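Local structure of nisin leader peptide-processing serine protease NisP (4MZD) at residues M75-N80 / Y309-T314; G159-V164 / W336-T341. The protein probably acts as a subtilisin-like serine endopeptidase that removes the leader peptide from the nisin precursor, this chain holding its catalytic domain. All blocks are in the same frame, centred on the assembly; numbering follows the deposited sequence. Where two conformers were deposited one is given.

Interaction 1: residues M75-N80 / Y309-T314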
ATOM      1  N   MET A  75       3.660 -14.605  -3.264  1.00  9.21           N
ATOM      2  CA  MET A  75       2.325 -14.893  -3.766  1.00 10.27           C
ATOM      3  C   MET A  75       1.921 -16.318  -3.390  1.00 10.38           C
ATOM      4  O   MET A  75       0.779 -16.571  -3.022  1.00 11.01           O
ATOM      5  CB  MET A  75       2.275 -14.676  -5.284  1.00 12.26           C
ATOM      6  CG  MET A  75       0.965 -14.173  -5.842  1.00 12.49           C
ATOM      7  SD  MET A  75       0.362 -12.645  -5.066  1.00 10.67           S
ATOM      8  CE  MET A  75       1.344 -11.290  -5.714  1.00 12.45           C
ATOM      9  N   LYS A  76       2.862 -17.254  -3.469  1.00 10.44           N
ATOM     10  CA  LYS A  76       2.578 -18.616  -3.027  1.00 11.07           C
ATOM     11  C   LYS A  76       2.130 -18.609  -1.566  1.00 10.80           C
ATOM     12  O   LYS A  76       1.236 -19.360  -1.169  1.00 11.50           O
ATOM     13  CB  LYS A  76       3.806 -19.513  -3.184  1.00 12.13           C
ATOM     14  CG  LYS A  76       4.231 -19.766  -4.615  1.00 13.24           C
ATOM     15  CD  LYS A  76       5.446 -20.675  -4.629  1.00 15.52           C
ATOM     16  CE  LYS A  76       6.013 -20.860  -6.022  1.00 17.19           C
ATOM     17  NZ  LYS A  76       7.122 -21.852  -5.975  1.00 19.23           N
ATOM     18  N   TYR A  77       2.758 -17.755  -0.767  1.00 10.15           N
ATOM     19  CA  TYR A  77       2.475 -17.707   0.660  1.00 10.88           C
ATOM     20  C   TYR A  77       1.002 -17.377   0.950  1.00 11.21           C
ATOM     21  O   TYR A  77       0.365 -18.003   1.794  1.00 14.08           O
ATOM     22  CB  TYR A  77       3.396 -16.692   1.338  1.00 11.74           C
ATOM     23  CG  TYR A  77       3.335 -16.717   2.843  1.00 13.63           C
ATOM     24  CD1 TYR A  77       4.236 -17.471   3.579  1.00 15.59           C
ATOM     25  CD2 TYR A  77       2.380 -15.978   3.531  1.00 14.55           C
ATOM     26  CE1 TYR A  77       4.182 -17.490   4.962  1.00 16.88           C
ATOM     27  CE2 TYR A  77       2.317 -15.993   4.904  1.00 15.73           C
ATOM     28  CZ  TYR A  77       3.222 -16.751   5.616  1.00 16.53           C
ATOM     29  OH  TYR A  77       3.152 -16.764   6.991  1.00 18.75           O
ATOM     30  N   VAL A  78       0.455 -16.392   0.250  1.00 10.28           N
ATOM     31  CA  VAL A  78      -0.910 -15.950   0.547  1.00 10.29           C
ATOM     32  C   VAL A  78      -2.012 -16.679  -0.230  1.00  9.65           C
ATOM     33  O   VAL A  78      -3.191 -16.570   0.126  1.00 10.05           O
ATOM     34  CB  VAL A  78      -1.088 -14.419   0.377  1.00 10.43           C
ATOM     35  CG1 VAL A  78      -0.181 -13.670   1.339  1.00 11.44           C
ATOM     36  CG2 VAL A  78      -0.828 -13.988  -1.060  1.00 10.92           C
ATOM     37  N   THR A  79      -1.627 -17.424  -1.271  1.00 10.20           N
ATOM     38  CA  THR A  79      -2.581 -18.140  -2.119  1.00 10.15           C
ATOM     39  C   THR A  79      -2.595 -19.654  -1.887  1.00 10.56           C
ATOM     40  O   THR A  79      -3.307 -20.368  -2.587  1.00 10.74           O
ATOM     41  CB  THR A  79      -2.268 -17.943  -3.626  1.00 10.05           C
ATOM     42  OG1 THR A  79      -0.983 -18.508  -3.920  1.00  9.89           O
ATOM     43  CG2 THR A  79      -2.320 -16.474  -4.036  1.00 10.54           C
ATOM     44  N   ASN A  80      -1.819 -20.127  -0.915  0.53 11.05           N
ATOM     45  CA  ASN A  80      -1.595 -21.558  -0.736  0.53 11.67           C
ATOM     46  C   ASN A  80      -1.059 -22.169  -2.020  0.53 11.30           C
ATOM     47  O   ASN A  80      -1.647 -23.095  -2.587  0.53 11.60           O
ATOM     48  CB  ASN A  80      -2.865 -22.280  -0.291  0.53 13.36           C
ATOM     49  CG  ASN A  80      -3.213 -21.997   1.147  0.53 14.73           C
ATOM     50  OD1 ASN A  80      -2.451 -21.346   1.865  0.53 15.70           O
ATOM     51  ND2 ASN A  80      -4.362 -22.495   1.585  0.53 15.61           N
ATOM     52  N   TYR A 309      -0.984  -8.453   8.313  1.00  9.00           N
ATOM     53  CA  TYR A 309       0.344  -8.519   7.714  1.00  8.68           C
ATOM     54  C   TYR A 309       0.335  -9.395   6.472  1.00  8.90           C
ATOM     55  O   TYR A 309      -0.409 -10.373   6.394  1.00  9.64           O
ATOM     56  CB  TYR A 309       1.363  -9.043   8.734  1.00  9.81           C
ATOM     57  CG  TYR A 309       1.523  -8.112   9.915  1.00  9.95           C
ATOM     58  CD1 TYR A 309       2.551  -7.178   9.957  1.00 10.35           C
ATOM     59  CD2 TYR A 309       0.623  -8.145  10.974  1.00 10.63           C
ATOM     60  CE1 TYR A 309       2.685  -6.313  11.024  1.00 11.29           C
ATOM     61  CE2 TYR A 309       0.746  -7.280  12.041  1.00 11.17           C
ATOM     62  CZ  TYR A 309       1.774  -6.363  12.057  1.00 11.52           C
ATOM     63  OH  TYR A 309       1.914  -5.494  13.115  1.00 13.50           O
ATOM     64  N   ALA A 310       1.152  -9.033   5.493  1.00  7.92           N
ATOM     65  CA  ALA A 310       1.290  -9.847   4.293  1.00  7.99           C
ATOM     66  C   ALA A 310       2.729  -9.737   3.794  1.00  7.36           C
ATOM     67  O   ALA A 310       3.482  -8.868   4.236  1.00  7.64           O
ATOM     68  CB  ALA A 310       0.292  -9.409   3.229  1.00  8.43           C
ATOM     69  N   PRO A 311       3.138 -10.632   2.883  1.00  7.62           N
ATOM     70  CA  PRO A 311       4.558 -10.642   2.507  1.00  7.81           C
ATOM     71  C   PRO A 311       5.070  -9.341   1.884  1.00  7.67           C
ATOM     72  O   PRO A 311       4.540  -8.873   0.872  1.00  8.39           O
ATOM     73  CB  PRO A 311       4.648 -11.815   1.525  1.00  8.81           C
ATOM     74  CG  PRO A 311       3.579 -12.749   2.008  1.00  8.93           C
ATOM     75  CD  PRO A 311       2.439 -11.834   2.396  1.00  8.67           C
ATOM     76  N   ALA A 312       6.127  -8.811   2.502  1.00  7.73           N
ATOM     77  CA  ALA A 312       6.799  -7.579   2.110  1.00  7.73           C
ATOM     78  C   ALA A 312       8.296  -7.784   1.901  1.00  7.36           C
ATOM     79  O   ALA A 312       8.965  -6.905   1.371  1.00  8.14           O
ATOM     80  CB  ALA A 312       6.581  -6.502   3.158  1.00  8.45           C
ATOM     81  N   GLY A 313       8.822  -8.920   2.360  1.00  7.56           N
ATOM     82  CA  GLY A 313      10.240  -9.212   2.246  1.00  8.15           C
ATOM     83  C   GLY A 313      11.043  -8.825   3.477  1.00  8.33           C
ATOM     84  O   GLY A 313      10.499  -8.622   4.571  1.00  8.91           O
ATOM     85  N   THR A 314      12.357  -8.743   3.295  1.00  8.70           N
ATOM     86  CA  THR A 314      13.262  -8.434   4.389  1.00  8.75           C
ATOM     87  C   THR A 314      14.518  -7.758   3.875  1.00  8.48           C
ATOM     88  O   THR A 314      14.996  -8.051   2.769  1.00  8.47           O
ATOM     89  CB  THR A 314      13.658  -9.708   5.163  1.00  9.62           C
ATOM     90  OG1 THR A 314      14.549  -9.355   6.223  1.00  9.71           O
ATOM     91  CG2 THR A 314      14.363 -10.711   4.272  1.00 10.76           C
TER
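Tyr77 and Val78 close on the ring of Pro311 in a small apolar contact that sets the N-terminal helix 73-79 against the end of strand 308-311, a member of the central sheet. No hydrogen bond passes between the two segments; on the strand side Pro311 makes nearly all of the contact. Its CG has a neighbour from each of the two helix residues: CD2 of the Tyr77 ring at 3.8 Å and Val78 CG1 at 3.9 Å. The phenol meets the proline at a slant, with CB and CG of Tyr77 also close to Pro311 CG. This approach follows from the first torsion of Tyr77, which sets CG opposite the backbone N (chi1 -171°) and swings the ring across to Pro311. Val78 makes the tighter fit, for its CG1 comes within 3.4 Å of Pro311 CD, closer than an ordinary van der Waals contact between carbons.

Behind this interface, polar groups hold the 75-79 turn. Thr79 OG1 donates to Met75 O at 2.8 Å from above the carbonyl plane, 37° out of it, and the same oxygen accepts Thr79 N at 3.1 Å, so two bonds from one residue grip it. Thr79 OG1 is also bonded to Gly82 N, farther along the chain, while the backbone of Val78 bonds to Ile397.

On the strand side, Ala310 pairs through its backbone with Gly289 and Ile291 of the parallel neighbour 286-291, and Pro311 O takes a hydrogen bond from Lys358 NZ. Pro311 itself lies about 12 Å, side chain to side chain, from Ser353, the predicted nucleophile. The contact thus places a helix near the chain's N terminus at the end of a strand of the mainly parallel sheet, within the alpha/beta fold of a subtilisin-like protease.

Interaction 2: residues G159-V164 / W336-T341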
ATOM      1  N   GLY A 159      -0.078 -12.664 -16.169  1.00  9.09           N
ATOM      2  CA  GLY A 159       0.751 -13.070 -17.284  1.00  9.73           C
ATOM      3  C   GLY A 159       1.976 -13.808 -16.804  1.00  9.83           C
ATOM      4  O   GLY A 159       1.882 -14.901 -16.247  1.00 11.04           O
ATOM      5  N   ASN A 160       3.139 -13.206 -17.008  1.00  9.18           N
ATOM      6  CA  ASN A 160       4.383 -13.865 -16.636  1.00  9.22           C
ATOM      7  C   ASN A 160       4.555 -13.967 -15.122  1.00  9.33           C
ATOM      8  O   ASN A 160       5.230 -14.879 -14.626  1.00  9.75           O
ATOM      9  CB  ASN A 160       5.558 -13.164 -17.308  1.00  9.83           C
ATOM     10  CG  ASN A 160       5.351 -13.014 -18.805  1.00 10.54           C
ATOM     11  OD1 ASN A 160       4.917 -13.949 -19.477  1.00 11.37           O
ATOM     12  ND2 ASN A 160       5.648 -11.837 -19.332  1.00 11.25           N
ATOM     13  N   ILE A 161       3.954 -13.019 -14.399  1.00  9.07           N
ATOM     14  CA  ILE A 161       3.711 -13.171 -12.969  1.00  9.03           C
ATOM     15  C   ILE A 161       2.220 -13.012 -12.725  1.00  8.08           C
ATOM     16  O   ILE A 161       1.476 -12.547 -13.601  1.00  8.52           O
ATOM     17  CB  ILE A 161       4.498 -12.163 -12.091  1.00  9.48           C
ATOM     18  CG1 ILE A 161       3.992 -10.735 -12.279  1.00 10.74           C
ATOM     19  CG2 ILE A 161       5.987 -12.267 -12.346  1.00 11.29           C
ATOM     20  CD1 ILE A 161       4.479  -9.794 -11.216  1.00 12.88           C
ATOM     21  N   LEU A 162       1.796 -13.406 -11.529  1.00  7.89           N
ATOM     22  CA  LEU A 162       0.401 -13.301 -11.113  1.00  8.13           C
ATOM     23  C   LEU A 162       0.280 -12.431  -9.872  1.00  8.02           C
ATOM     24  O   LEU A 162       1.059 -12.563  -8.916  1.00  8.68           O
ATOM     25  CB  LEU A 162      -0.167 -14.682 -10.786  1.00  9.24           C
ATOM     26  CG  LEU A 162      -0.274 -15.613 -11.989  1.00 10.07           C
ATOM     27  CD1 LEU A 162      -0.651 -17.015 -11.543  1.00 11.70           C
ATOM     28  CD2 LEU A 162      -1.262 -15.088 -13.018  1.00  9.98           C
ATOM     29  N   GLY A 163      -0.707 -11.546  -9.879  1.00  7.41           N
ATOM     30  CA  GLY A 163      -1.093 -10.819  -8.686  1.00  7.36           C
ATOM     31  C   GLY A 163      -2.010 -11.658  -7.815  1.00  6.92           C
ATOM     32  O   GLY A 163      -2.270 -12.828  -8.122  1.00  8.01           O
ATOM     33  N   VAL A 164      -2.520 -11.080  -6.733  1.00  6.91           N
ATOM     34  CA  VAL A 164      -3.439 -11.828  -5.883  1.00  7.37           C
ATOM     35  C   VAL A 164      -4.784 -12.056  -6.562  1.00  7.73           C
ATOM     36  O   VAL A 164      -5.489 -13.013  -6.236  1.00  8.37           O
ATOM     37  CB  VAL A 164      -3.684 -11.148  -4.514  1.00  8.41           C
ATOM     38  CG1 VAL A 164      -2.441 -11.229  -3.640  1.00  9.50           C
ATOM     39  CG2 VAL A 164      -4.205  -9.721  -4.678  1.00  8.29           C
ATOM     40  N   TRP A 336      13.514 -10.624  -1.277  1.00  7.93           N
ATOM     41  CA  TRP A 336      12.784  -9.564  -1.955  1.00  7.87           C
ATOM     42  C   TRP A 336      11.748 -10.207  -2.859  1.00  7.92           C
ATOM     43  O   TRP A 336      11.776 -11.422  -3.080  1.00  9.24           O
ATOM     44  CB  TRP A 336      13.732  -8.640  -2.721  1.00  8.03           C
ATOM     45  CG  TRP A 336      14.599  -7.792  -1.828  1.00  7.98           C
ATOM     46  CD1 TRP A 336      14.622  -7.789  -0.458  1.00  8.35           C
ATOM     47  CD2 TRP A 336      15.564  -6.822  -2.250  1.00  9.68           C
ATOM     48  NE1 TRP A 336      15.545  -6.877  -0.009  1.00  9.01           N
ATOM     49  CE2 TRP A 336      16.137  -6.273  -1.086  1.00  9.60           C
ATOM     50  CE3 TRP A 336      15.996  -6.360  -3.500  1.00 11.30           C
ATOM     51  CZ2 TRP A 336      17.122  -5.287  -1.135  1.00 11.46           C
ATOM     52  CZ3 TRP A 336      16.978  -5.384  -3.547  1.00 13.20           C
ATOM     53  CH2 TRP A 336      17.528  -4.857  -2.368  1.00 12.94           C
ATOM     54  N   LEU A 337      10.820  -9.408  -3.357  1.00  8.35           N
ATOM     55  CA  LEU A 337       9.753  -9.985  -4.146  1.00  9.60           C
ATOM     56  C   LEU A 337       9.746  -9.444  -5.572  1.00  8.11           C
ATOM     57  O   LEU A 337      10.114  -8.304  -5.858  1.00  8.62           O
ATOM     58  CB  LEU A 337       8.405  -9.883  -3.446  1.00 12.44           C
ATOM     59  CG  LEU A 337       7.933  -8.465  -3.199  1.00 12.77           C
ATOM     60  CD1 LEU A 337       6.943  -8.060  -4.263  1.00 12.03           C
ATOM     61  CD2 LEU A 337       7.279  -8.347  -1.824  1.00 14.29           C
ATOM     62  N   PHE A 338       9.341 -10.317  -6.471  1.00  7.77           N
ATOM     63  CA  PHE A 338       9.453 -10.097  -7.900  1.00  7.84           C
ATOM     64  C   PHE A 338       8.139  -9.527  -8.415  1.00  7.31           C
ATOM     65  O   PHE A 338       7.087 -10.135  -8.248  1.00  8.54           O
ATOM     66  CB  PHE A 338       9.727 -11.461  -8.531  1.00  8.80           C
ATOM     67  CG  PHE A 338      10.178 -11.417  -9.953  1.00  9.97           C
ATOM     68  CD1 PHE A 338      11.438 -10.966 -10.290  1.00 12.90           C
ATOM     69  CD2 PHE A 338       9.349 -11.885 -10.950  1.00 12.31           C
ATOM     70  CE1 PHE A 338      11.851 -10.971 -11.616  1.00 14.41           C
ATOM     71  CE2 PHE A 338       9.751 -11.888 -12.270  1.00 13.70           C
ATOM     72  CZ  PHE A 338      11.007 -11.444 -12.602  1.00 13.67           C
ATOM     73  N   THR A 339       8.195  -8.357  -9.040  1.00  7.41           N
ATOM     74  CA  THR A 339       6.975  -7.714  -9.494  1.00  7.92           C
ATOM     75  C   THR A 339       7.189  -6.950 -10.805  1.00  7.47           C
ATOM     76  O   THR A 339       8.320  -6.798 -11.287  1.00  8.04           O
ATOM     77  CB  THR A 339       6.382  -6.819  -8.398  1.00  8.45           C
ATOM     78  OG1 THR A 339       5.019  -6.515  -8.721  1.00  8.67           O
ATOM     79  CG2 THR A 339       7.191  -5.552  -8.238  1.00  9.43           C
ATOM     80  N   THR A 340       6.082  -6.510 -11.394  1.00  7.07           N
ATOM     81  CA  THR A 340       6.094  -5.718 -12.618  1.00  7.62           C
ATOM     82  C   THR A 340       6.675  -4.333 -12.374  1.00  7.88           C
ATOM     83  O   THR A 340       6.430  -3.745 -11.328  1.00  9.03           O
ATOM     84  CB  THR A 340       4.656  -5.538 -13.130  1.00  7.58           C
ATOM     85  OG1 THR A 340       3.826  -5.089 -12.059  1.00  7.44           O
ATOM     86  CG2 THR A 340       4.083  -6.857 -13.623  1.00  8.31           C
ATOM     87  N   THR A 341       7.421  -3.790 -13.329  1.00  7.65           N
ATOM     88  CA  THR A 341       7.878  -2.412 -13.175  1.00  8.22           C
ATOM     89  C   THR A 341       7.795  -1.621 -14.488  1.00  8.03           C
ATOM     90  O   THR A 341       7.422  -2.166 -15.535  1.00  8.77           O
ATOM     91  CB  THR A 341       9.258  -2.336 -12.490  1.00  9.47           C
ATOM     92  OG1 THR A 341       9.519  -0.987 -12.078  1.00 10.44           O
ATOM     93  CG2 THR A 341      10.349  -2.837 -13.413  1.00 10.43           C
TER
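Ile161, in the loop between helix 147-156 and strand 169-174, pushes its side chain against strand 337-340 and makes every contact between the two segments. The apolar part is shared by its branches. CG2 meets the Phe338 ring at the edge, near the ring plane, 3.7 Å from CD2. The other branch starts between the backbone N and the carbonyl carbon (chi1 68°) and then runs out extended, which brings CD1 to 3.8 Å from the Thr340 methyl CG2.

The same CD1 also packs on the strand backbone, 3.7 Å from Thr339 CA and equally far from Thr340 N. That amide is buried here and has no hydrogen-bond partner in the model.

Polar bonding leads instead to the helix that carries His147: Thr340 OG1 is bonded to Thr149 O, and Thr339 OG1 to both Glu150 O and Gln154 NE2. Backbone bonds between Leu337 and Val349 and between Thr339 and Gln347 pair the strand with 346-349. The two strands form an antiparallel beta hairpin, leading on to the predicted nucleophile Ser353 and helix 356-370, in the catalytic domain of a subtilisin-like protease.

How the interactions relate
From the N terminus the chain passes 75-80, then 159-164, then 309-314 and finally 336-341, so the two contacts cross: interaction 1 closes a loop with 228 residues between its segments, and interaction 2 starts within that loop and ends beyond it. Their centres lie 12 Å apart and they touch at two places, through Met75 with Val164 and through Thr314 with Trp336. Met75 SD packs 3.4 Å from Val164 CG1, joining the N-terminal helix to the 159-164 loop, while Thr314 O receives a weak hydrogen bond from Trp336 NE1. Together they tie the N-terminal helix and the central sheet to the hairpin that runs up to Ser353.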